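Local coordinates for putative branched-chain amino acid aminotransferase IlvE (Streptococcus mutans, PDB 4DQN), which probably catalyses pyridoxal-phosphate-dependent transamination between branched-chain amino acids and 2-oxoglutarate, interconverting leucine, isoleucine or valine with their 2-oxo acids, at residues E62-Y67 and L129-I134; D101-A106 and Y148-F153; F16-L21 and F153-G158. All coordinates share one frame; numbering follows the deposited sequence.

How the interactions relate
All three contacts involve one antiparallel sheet, in which strand 126-136 lies between strands 59-68 and 147-157. Interaction 1 is the most central, a buried strand pairing built on main-chain hydrogen bonds, beside the predicted cofactor lysine. Interaction 2 is equally buried but purely apolar across its two segments: helix 100-113 lies against the sheet, and P131 of interaction 1 touches F103, F150 and I152 there. Interaction 3 uses the next part of strand 147-157, sharing F153 with interaction 2. Its N-terminal loop is partly exposed and is joined by ring packing and two bridging waters. Interactions 1 and 3 touch the second subunit at several residues, interaction 2 only through F153.

Interaction 1: E62-Y67 and L129-I134; sequences EGLKAY and LRPLLI
Strands 59-68 and 126-136 pair antiparallel where L64 faces L129, a hydrogen-bonded pair with both bonds made. L129 N donates to L64 O at 2.7 Å, with the N-H almost in line with the carbonyl. L64 N returns a longer bond to L129 O, 3.2 Å, lying in the carbonyl plane. The same L129 O also takes a CA-H...O contact from G63, whose CA is 3.4 Å away. Two residues before L64 and two after L129, E62 lies opposite P131, and only half of the usual pair can form: E62 N donates to P131 O at 2.9 Å, but proline has no N-H to give back. Its CD occupies that position instead, 3.3 Å from E62 O, and R130 CD lies on the same oxygen; E62 O is buried without a polar partner. This is the interior of the antiparallel sheet of the class-IV aminotransferase fold, beside the predicted cofactor lysine K188, whose side chain is about 4 Å from that of E62. On the face shared by L64 and L129, L64 CD2 touches P131 CG at 3.6 Å and L129 CB at 3.8 Å. With L64 CG between the backbone N and the carbonyl carbon (chi1 64°), this branch reaches both P131 CG and P131 CD. P131 CG also touches E62 CB. From there the glutamate chain bends away at chi2 (-64°), so the carboxylate leaves the strand pair for helix 79-92, where R85 forms a salt bridge with OE2 and N82 a hydrogen bond to OE1. OE1 also receives a weak bond from G63 N. R130 extends from its strand to the dimer interface, where NE is hydrogen-bonded to H55 ND1 of the second subunit.

Interaction 2: D101-A106 and Y148-F153; sequences DKFIDA and YIFTIF
K102 NZ is gripped by Y25 OH, S27 OG and D35 O, which ties helix 100-113 to strands 24-30 and 33-40 of the antiparallel sheet, while F103 and A106 of the same helix pack on F150 and I152. The helix packs on one face of this sheet of the class-IV aminotransferase fold, running roughly along the strand: the axis of its 101-106 part passes 9.8 Å from that of strand 148-153, with 33° between their directions. Both partners on the strand, F150 and I152, point toward the helix, whereas T151 between them points away and its OG1 is hydrogen-bonded to Y25 O on the neighbouring strand 24-30. The F103 and F150 side chains cross at about a right angle, and the ring pair is oblique. F103 CD2 touches F150 CZ at 3.7 Å, with the ring centroids 6.0 Å apart and the planes inclined by 31°. The F150 ring is carried out to the helix because its CG is anti to the backbone N (chi1 176°). L86 of helix 79-92 and P131 of strand 126-136 each touch both phenylalanines, so the rings lie in a buried layer that joins two helices to the sheet. One turn further along, A106 CB points toward the strand and meets both F150 and I152. F150 CE2 is 4.2 Å from A106 CB. I152 comes closer, with its terminal methyl CD1 3.7 Å from A106 CB, 3.9 Å from A106 C and 4.0 Å from F103 O.

Interaction 3: F16-L21 and F153-G158; sequences FEYHKL and FAMPVG
P156 CG sits over one face of the H19 imidazole, 4.3 Å from its centroid and 5° off the normal, a CH-pi contact. H19 N lies 3.6 Å from M155 CB. M155 CG lies between its backbone N and carbonyl carbon (chi1 64°) and the chain bends at chi2 and chi3, which sets CG beside E17 O and SD on Y18 CA. The Y18 and F153 rings meet at 69° between planes, F153 CE2 coming to the edge of the tyrosine ring, 3.6 Å from CE1. At the two ends of the loop, F16 CD2 lies alongside V157 CG1 (3.6 Å), and L21 CD1 reaches P156 CD (3.8 Å). Two waters supply the polar links. One, in the plane of the H19 ring, is 2.8 Å from NE2, accepts from E17 N and donates to P156 O. The other donates to H19 O and to A154 O, each at 2.7 Å, and accepts from L21 N. Further out, the F16 ring makes an edge-to-face contact with Y128, and Y18 OH is hydrogen-bonded to E49 OE2 of the second subunit. Strand 24-30 pairs directly with strand 147-157 up to I152; past that point the irregular loop leading into it lies along the same strand, joined by side-chain packing and the two waters, with a direct G15-G158 backbone bond just beyond, at the dimer interface of the class-IV aminotransferase fold.

Interaction 1: E62-Y67 and L129-I134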
loop_
_atom_site.group_PDB
_atom_site.type_symbol
_atom_site.label_atom_id
_atom_site.label_comp_id
_atom_site.label_asym_id
_atom_site.label_seq_id
_atom_site.Cartn_x
_atom_site.Cartn_y
_atom_site.Cartn_z
ATOM N N GLU A 62 1.061 12.171 -7.231
ATOM C CA GLU A 62 1.625 13.462 -6.894
ATOM C C GLU A 62 0.494 14.441 -6.645
ATOM O O GLU A 62 -0.696 14.111 -6.811
ATOM C CB GLU A 62 2.536 13.963 -8.014
ATOM C CG GLU A 62 3.958 13.481 -7.855
ATOM C CD GLU A 62 4.609 14.025 -6.592
ATOM O OE1 GLU A 62 4.259 15.156 -6.168
ATOM O OE2 GLU A 62 5.482 13.325 -6.027
ATOM N N GLY A 63 0.869 15.637 -6.214
ATOM C CA GLY A 63 -0.091 16.692 -5.968
ATOM C C GLY A 63 0.616 18.008 -6.185
ATOM O O GLY A 63 1.688 18.244 -5.614
ATOM N N LEU A 64 0.029 18.864 -7.013
ATOM C CA LEU A 64 0.625 20.170 -7.283
ATOM C C LEU A 64 -0.477 21.107 -7.725
ATOM O O LEU A 64 -1.548 20.660 -8.136
ATOM C CB LEU A 64 1.752 20.079 -8.328
ATOM C CG LEU A 64 1.453 19.641 -9.770
ATOM C CD1 LEU A 64 2.595 20.030 -10.703
ATOM C CD2 LEU A 64 1.160 18.133 -9.875
ATOM N N LYS A 65 -0.235 22.410 -7.616
ATOM C CA LYS A 65 -1.289 23.384 -7.872
ATOM C C LYS A 65 -0.971 24.312 -9.037
ATOM O O LYS A 65 0.199 24.591 -9.317
ATOM C CB LYS A 65 -1.560 24.209 -6.601
ATOM C CG LYS A 65 -2.370 23.453 -5.554
ATOM C CD LYS A 65 -2.351 24.176 -4.203
ATOM C CE LYS A 65 -3.347 23.571 -3.232
ATOM N NZ LYS A 65 -3.287 24.246 -1.898
ATOM N N ALA A 66 -2.024 24.766 -9.722
ATOM C CA ALA A 66 -1.899 25.825 -10.720
ATOM C C ALA A 66 -2.510 27.068 -10.104
ATOM O O ALA A 66 -3.572 26.995 -9.475
ATOM C CB ALA A 66 -2.628 25.451 -12.032
ATOM N N TYR A 67 -1.846 28.204 -10.285
ATOM C CA TYR A 67 -2.221 29.433 -9.603
ATOM C C TYR A 67 -2.542 30.494 -10.641
ATOM O O TYR A 67 -1.754 30.704 -11.562
ATOM C CB TYR A 67 -1.035 29.926 -8.755
ATOM C CG TYR A 67 -0.544 28.932 -7.719
ATOM C CD1 TYR A 67 0.353 27.918 -8.062
ATOM C CD2 TYR A 67 -0.974 29.010 -6.400
ATOM C CE1 TYR A 67 0.795 26.997 -7.108
ATOM C CE2 TYR A 67 -0.536 28.103 -5.445
ATOM C CZ TYR A 67 0.348 27.104 -5.808
ATOM O OH TYR A 67 0.785 26.207 -4.852
ATOM N N LEU A 129 -3.846 19.564 -9.161
ATOM C CA LEU A 129 -3.567 18.502 -10.114
ATOM C C LEU A 129 -3.180 17.252 -9.347
ATOM O O LEU A 129 -2.370 17.318 -8.427
ATOM C CB LEU A 129 -2.390 18.901 -11.011
ATOM C CG LEU A 129 -2.733 19.612 -12.324
ATOM C CD1 LEU A 129 -3.624 20.789 -12.079
ATOM C CD2 LEU A 129 -1.482 20.072 -13.052
ATOM N N ARG A 130 -3.764 16.124 -9.738
ATOM C CA ARG A 130 -3.434 14.823 -9.175
ATOM C C ARG A 130 -2.911 13.867 -10.264
ATOM O O ARG A 130 -3.701 13.179 -10.940
ATOM C CB ARG A 130 -4.670 14.222 -8.509
ATOM C CG ARG A 130 -4.452 12.810 -7.952
ATOM C CD ARG A 130 -3.473 12.849 -6.786
ATOM N NE ARG A 130 -4.033 12.064 -5.713
ATOM C CZ ARG A 130 -4.294 12.505 -4.496
ATOM N NH1 ARG A 130 -3.994 13.745 -4.107
ATOM N NH2 ARG A 130 -4.816 11.658 -3.652
ATOM N N PRO A 131 -1.576 13.835 -10.456
ATOM C CA PRO A 131 -0.954 12.811 -11.295
ATOM C C PRO A 131 -0.997 11.471 -10.570
ATOM O O PRO A 131 -0.838 11.422 -9.349
ATOM C CB PRO A 131 0.500 13.306 -11.453
ATOM C CG PRO A 131 0.450 14.779 -11.089
ATOM C CD PRO A 131 -0.609 14.867 -10.035
ATOM N N LEU A 132 -1.237 10.399 -11.317
ATOM C CA LEU A 132 -1.349 9.067 -10.752
ATOM C C LEU A 132 -0.623 8.123 -11.686
ATOM O O LEU A 132 -0.777 8.222 -12.910
ATOM C CB LEU A 132 -2.822 8.658 -10.668
ATOM C CG LEU A 132 -3.171 7.221 -10.273
ATOM C CD1 LEU A 132 -2.944 7.007 -8.786
ATOM C CD2 LEU A 132 -4.607 6.912 -10.625
ATOM N N LEU A 133 0.157 7.208 -11.106
ATOM C CA LEU A 133 0.946 6.252 -11.873
ATOM C C LEU A 133 0.651 4.877 -11.309
ATOM O O LEU A 133 0.960 4.607 -10.140
ATOM C CB LEU A 133 2.447 6.570 -11.721
ATOM C CG LEU A 133 3.464 5.621 -12.373
ATOM C CD1 LEU A 133 3.249 5.585 -13.888
ATOM C CD2 LEU A 133 4.906 6.080 -12.031
ATOM N N ILE A 134 0.055 4.006 -12.122
ATOM C CA ILE A 134 -0.411 2.714 -11.632
ATOM C C ILE A 134 0.004 1.539 -12.508
ATOM O O ILE A 134 0.022 1.639 -13.742
ATOM C CB ILE A 134 -1.950 2.681 -11.492
ATOM C CG1 ILE A 134 -2.630 3.215 -12.758
ATOM C CG2 ILE A 134 -2.408 3.482 -10.273
ATOM C CD1 ILE A 134 -4.159 2.995 -12.744
#

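Interaction 2: D101-A106 and Y148-F153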
loop_
_atom_site.group_PDB
_atom_site.type_symbol
_atom_site.label_atom_id
_atom_site.label_comp_id
_atom_site.label_asym_id
_atom_site.label_seq_id
_atom_site.Cartn_x
_atom_site.Cartn_y
_atom_site.Cartn_z
ATOM N N ASP A 101 10.171 16.182 -18.553
ATOM C CA ASP A 101 9.520 16.948 -19.611
ATOM C C ASP A 101 8.122 16.409 -19.937
ATOM O O ASP A 101 7.212 17.195 -20.172
ATOM C CB ASP A 101 10.403 17.119 -20.860
ATOM C CG ASP A 101 10.738 15.804 -21.540
ATOM O OD1 ASP A 101 11.411 15.859 -22.591
ATOM O OD2 ASP A 101 10.353 14.720 -21.042
ATOM N N LYS A 102 7.942 15.086 -19.906
ATOM C CA LYS A 102 6.618 14.490 -20.135
ATOM C C LYS A 102 5.647 14.924 -19.036
ATOM O O LYS A 102 4.519 15.341 -19.318
ATOM C CB LYS A 102 6.709 12.947 -20.177
ATOM C CG LYS A 102 5.369 12.226 -20.389
ATOM C CD LYS A 102 5.578 10.706 -20.358
ATOM C CE LYS A 102 4.299 9.948 -20.656
ATOM N NZ LYS A 102 3.718 10.264 -21.998
ATOM N N PHE A 103 6.106 14.828 -17.784
ATOM C CA PHE A 103 5.307 15.177 -16.611
ATOM C C PHE A 103 4.830 16.635 -16.653
ATOM O O PHE A 103 3.635 16.927 -16.459
ATOM C CB PHE A 103 6.155 14.930 -15.348
ATOM C CG PHE A 103 5.434 15.207 -14.043
ATOM C CD1 PHE A 103 5.319 16.509 -13.558
ATOM C CD2 PHE A 103 4.904 14.158 -13.287
ATOM C CE1 PHE A 103 4.651 16.770 -12.350
ATOM C CE2 PHE A 103 4.250 14.402 -12.074
ATOM C CZ PHE A 103 4.126 15.715 -11.603
ATOM N N ILE A 104 5.762 17.553 -16.896
ATOM C CA ILE A 104 5.438 18.974 -16.841
ATOM C C ILE A 104 4.536 19.338 -18.011
ATOM O O ILE A 104 3.565 20.075 -17.845
ATOM C CB ILE A 104 6.704 19.839 -16.831
ATOM C CG1 ILE A 104 7.448 19.655 -15.508
ATOM C CG2 ILE A 104 6.367 21.316 -16.995
ATOM C CD1 ILE A 104 8.826 20.324 -15.519
ATOM N N ASP A 105 4.839 18.801 -19.190
ATOM C CA ASP A 105 3.994 19.049 -20.349
ATOM C C ASP A 105 2.585 18.546 -20.112
ATOM O O ASP A 105 1.605 19.198 -20.488
ATOM C CB ASP A 105 4.555 18.370 -21.597
ATOM C CG ASP A 105 3.626 18.506 -22.778
ATOM O OD1 ASP A 105 3.535 19.625 -23.318
ATOM O OD2 ASP A 105 2.961 17.510 -23.151
ATOM N N ALA A 106 2.470 17.372 -19.501
ATOM C CA ALA A 106 1.149 16.809 -19.239
ATOM C C ALA A 106 0.369 17.690 -18.280
ATOM O O ALA A 106 -0.824 17.931 -18.474
ATOM C CB ALA A 106 1.277 15.410 -18.678
ATOM N N TYR A 148 1.478 0.109 -17.716
ATOM C CA TYR A 148 1.215 1.151 -16.725
ATOM C C TYR A 148 0.340 2.245 -17.291
ATOM O O TYR A 148 0.321 2.481 -18.508
ATOM C CB TYR A 148 2.535 1.755 -16.218
ATOM C CG TYR A 148 3.365 0.738 -15.474
ATOM C CD1 TYR A 148 4.178 -0.154 -16.162
ATOM C CD2 TYR A 148 3.306 0.649 -14.083
ATOM C CE1 TYR A 148 4.921 -1.115 -15.489
ATOM C CE2 TYR A 148 4.048 -0.306 -13.388
ATOM C CZ TYR A 148 4.859 -1.175 -14.103
ATOM O OH TYR A 148 5.601 -2.119 -13.441
ATOM N N ILE A 149 -0.390 2.915 -16.405
ATOM C CA ILE A 149 -1.102 4.138 -16.779
ATOM C C ILE A 149 -0.511 5.313 -16.038
ATOM O O ILE A 149 -0.269 5.216 -14.841
ATOM C CB ILE A 149 -2.609 4.030 -16.453
ATOM C CG1 ILE A 149 -3.270 3.020 -17.396
ATOM C CG2 ILE A 149 -3.307 5.386 -16.621
ATOM C CD1 ILE A 149 -4.747 2.780 -17.109
ATOM N N PHE A 150 -0.264 6.418 -16.749
ATOM C CA PHE A 150 0.017 7.698 -16.111
ATOM C C PHE A 150 -1.104 8.656 -16.486
ATOM O O PHE A 150 -1.354 8.909 -17.670
ATOM C CB PHE A 150 1.383 8.259 -16.544
ATOM C CG PHE A 150 1.683 9.643 -15.987
ATOM C CD1 PHE A 150 1.776 9.858 -14.610
ATOM C CD2 PHE A 150 1.881 10.720 -16.842
ATOM C CE1 PHE A 150 2.055 11.149 -14.097
ATOM C CE2 PHE A 150 2.163 12.010 -16.346
ATOM C CZ PHE A 150 2.253 12.222 -14.972
ATOM N N THR A 151 -1.804 9.168 -15.479
ATOM C CA THR A 151 -2.892 10.100 -15.729
ATOM C C THR A 151 -2.789 11.321 -14.819
ATOM O O THR A 151 -2.327 11.218 -13.683
ATOM C CB THR A 151 -4.275 9.398 -15.587
ATOM O OG1 THR A 151 -5.327 10.325 -15.877
ATOM C CG2 THR A 151 -4.476 8.807 -14.175
ATOM N N ILE A 152 -3.171 12.488 -15.334
ATOM C CA ILE A 152 -3.325 13.658 -14.471
ATOM C C ILE A 152 -4.728 14.210 -14.620
ATOM O O ILE A 152 -5.127 14.629 -15.717
ATOM C CB ILE A 152 -2.336 14.795 -14.809
ATOM C CG1 ILE A 152 -0.881 14.295 -14.843
ATOM C CG2 ILE A 152 -2.478 15.937 -13.798
ATOM C CD1 ILE A 152 0.158 15.428 -15.103
ATOM N N PHE A 153 -5.475 14.213 -13.517
ATOM C CA PHE A 153 -6.770 14.877 -13.478
ATOM C C PHE A 153 -6.735 16.051 -12.499
ATOM O O PHE A 153 -5.792 16.180 -11.710
ATOM C CB PHE A 153 -7.926 13.905 -13.179
ATOM C CG PHE A 153 -7.810 13.154 -11.876
ATOM C CD1 PHE A 153 -7.124 11.943 -11.818
ATOM C CD2 PHE A 153 -8.455 13.614 -10.734
ATOM C CE1 PHE A 153 -7.040 11.229 -10.632
ATOM C CE2 PHE A 153 -8.373 12.913 -9.532
ATOM C CZ PHE A 153 -7.675 11.706 -9.478
#

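Interaction 3: F16-L21 and F153-G158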
loop_
_atom_site.group_PDB
_atom_site.type_symbol
_atom_site.label_atom_id
_atom_site.label_comp_id
_atom_site.label_asym_id
_atom_site.label_seq_id
_atom_site.Cartn_x
_atom_site.Cartn_y
_atom_site.Cartn_z
ATOM N N PHE A 16 -11.405 20.858 -0.159
ATOM C CA PHE A 16 -10.444 20.052 -0.868
ATOM C C PHE A 16 -11.161 18.734 -1.127
ATOM O O PHE A 16 -11.273 17.898 -0.232
ATOM C CB PHE A 16 -9.220 19.846 0.014
ATOM C CG PHE A 16 -8.028 19.285 -0.716
ATOM C CD1 PHE A 16 -7.783 17.915 -0.716
ATOM C CD2 PHE A 16 -7.144 20.133 -1.379
ATOM C CE1 PHE A 16 -6.687 17.383 -1.376
ATOM C CE2 PHE A 16 -6.028 19.614 -2.048
ATOM C CZ PHE A 16 -5.806 18.230 -2.048
ATOM N N GLU A 17 -11.687 18.568 -2.336
ATOM C CA GLU A 17 -12.409 17.346 -2.682
ATOM C C GLU A 17 -12.415 17.127 -4.194
ATOM O O GLU A 17 -12.095 18.033 -4.962
ATOM C CB GLU A 17 -13.841 17.410 -2.167
ATOM C CG GLU A 17 -14.730 18.342 -2.951
ATOM C CD GLU A 17 -16.138 18.425 -2.378
ATOM O OE1 GLU A 17 -16.879 19.355 -2.768
ATOM O OE2 GLU A 17 -16.503 17.564 -1.546
ATOM N N TYR A 18 -12.785 15.924 -4.614
ATOM C CA TYR A 18 -12.819 15.584 -6.030
ATOM C C TYR A 18 -13.922 16.343 -6.747
ATOM O O TYR A 18 -15.022 16.481 -6.220
ATOM C CB TYR A 18 -13.076 14.080 -6.204
ATOM C CG TYR A 18 -13.127 13.666 -7.668
ATOM C CD1 TYR A 18 -11.953 13.560 -8.421
ATOM C CD2 TYR A 18 -14.341 13.407 -8.301
ATOM C CE1 TYR A 18 -11.990 13.188 -9.769
ATOM C CE2 TYR A 18 -14.387 13.035 -9.648
ATOM C CZ TYR A 18 -13.209 12.929 -10.370
ATOM O OH TYR A 18 -13.258 12.574 -11.711
ATOM N N HIS A 19 -13.607 16.826 -7.947
ATOM C CA HIS A 19 -14.592 17.298 -8.913
ATOM C C HIS A 19 -14.242 16.616 -10.220
ATOM O O HIS A 19 -13.064 16.433 -10.524
ATOM C CB HIS A 19 -14.490 18.817 -9.114
ATOM C CG HIS A 19 -14.663 19.609 -7.856
ATOM N ND1 HIS A 19 -15.761 20.409 -7.625
ATOM C CD2 HIS A 19 -13.880 19.721 -6.756
ATOM C CE1 HIS A 19 -15.651 20.976 -6.438
ATOM N NE2 HIS A 19 -14.520 20.574 -5.888
ATOM N N LYS A 20 -15.253 16.236 -10.993
ATOM C CA LYS A 20 -15.018 15.674 -12.323
ATOM C C LYS A 20 -14.984 16.768 -13.385
ATOM O O LYS A 20 -16.028 17.259 -13.816
ATOM C CB LYS A 20 -16.102 14.650 -12.659
ATOM C CG LYS A 20 -15.876 13.913 -13.974
ATOM C CD LYS A 20 -17.040 12.956 -14.244
ATOM C CE LYS A 20 -17.148 12.652 -15.728
ATOM N NZ LYS A 20 -18.566 12.392 -16.128
ATOM N N LEU A 21 -13.783 17.149 -13.806
ATOM C CA LEU A 21 -13.610 18.209 -14.798
ATOM C C LEU A 21 -13.684 17.633 -16.218
ATOM O O LEU A 21 -13.568 16.420 -16.396
ATOM C CB LEU A 21 -12.281 18.949 -14.559
ATOM C CG LEU A 21 -12.365 20.235 -13.716
ATOM C CD1 LEU A 21 -13.131 20.000 -12.440
ATOM C CD2 LEU A 21 -10.977 20.790 -13.387
ATOM N N PHE A 153 -5.475 14.213 -13.517
ATOM C CA PHE A 153 -6.770 14.877 -13.478
ATOM C C PHE A 153 -6.735 16.051 -12.499
ATOM O O PHE A 153 -5.792 16.180 -11.710
ATOM C CB PHE A 153 -7.926 13.905 -13.179
ATOM C CG PHE A 153 -7.810 13.154 -11.876
ATOM C CD1 PHE A 153 -7.124 11.943 -11.818
ATOM C CD2 PHE A 153 -8.455 13.614 -10.734
ATOM C CE1 PHE A 153 -7.040 11.229 -10.632
ATOM C CE2 PHE A 153 -8.373 12.913 -9.532
ATOM C CZ PHE A 153 -7.675 11.706 -9.478
ATOM N N ALA A 154 -7.737 16.924 -12.586
ATOM C CA ALA A 154 -7.695 18.200 -11.869
ATOM C C ALA A 154 -9.016 18.565 -11.208
ATOM O O ALA A 154 -10.081 18.087 -11.599
ATOM C CB ALA A 154 -7.248 19.323 -12.812
ATOM N N MET A 155 -8.941 19.435 -10.205
ATOM C CA MET A 155 -10.134 19.900 -9.515
ATOM C C MET A 155 -9.807 21.204 -8.806
ATOM O O MET A 155 -8.706 21.380 -8.275
ATOM C CB MET A 155 -10.630 18.861 -8.500
ATOM C CG MET A 155 -9.657 18.597 -7.359
ATOM S SD MET A 155 -9.344 16.837 -7.104
ATOM C CE MET A 155 -8.383 16.452 -8.580
ATOM N N PRO A 156 -10.759 22.142 -8.814
ATOM C CA PRO A 156 -10.509 23.386 -8.083
ATOM C C PRO A 156 -10.604 23.136 -6.573
ATOM O O PRO A 156 -11.501 22.403 -6.136
ATOM C CB PRO A 156 -11.639 24.295 -8.573
ATOM C CG PRO A 156 -12.760 23.351 -8.927
ATOM C CD PRO A 156 -12.061 22.136 -9.505
ATOM N N VAL A 157 -9.681 23.692 -5.788
ATOM C CA VAL A 157 -9.747 23.518 -4.333
ATOM C C VAL A 157 -9.697 24.879 -3.645
ATOM O O VAL A 157 -9.155 25.827 -4.201
ATOM C CB VAL A 157 -8.623 22.589 -3.796
ATOM C CG1 VAL A 157 -8.740 21.190 -4.420
ATOM C CG2 VAL A 157 -7.236 23.173 -4.056
ATOM N N GLY A 158 -10.267 24.980 -2.448
ATOM C CA GLY A 158 -10.374 26.266 -1.781
ATOM C C GLY A 158 -9.119 26.646 -1.022
ATOM O O GLY A 158 -8.212 25.818 -0.861
HETATM O O HOH W 1 -12.676 21.138 -3.922
HETATM O O HOH W 2 -11.399 15.969 -12.574
#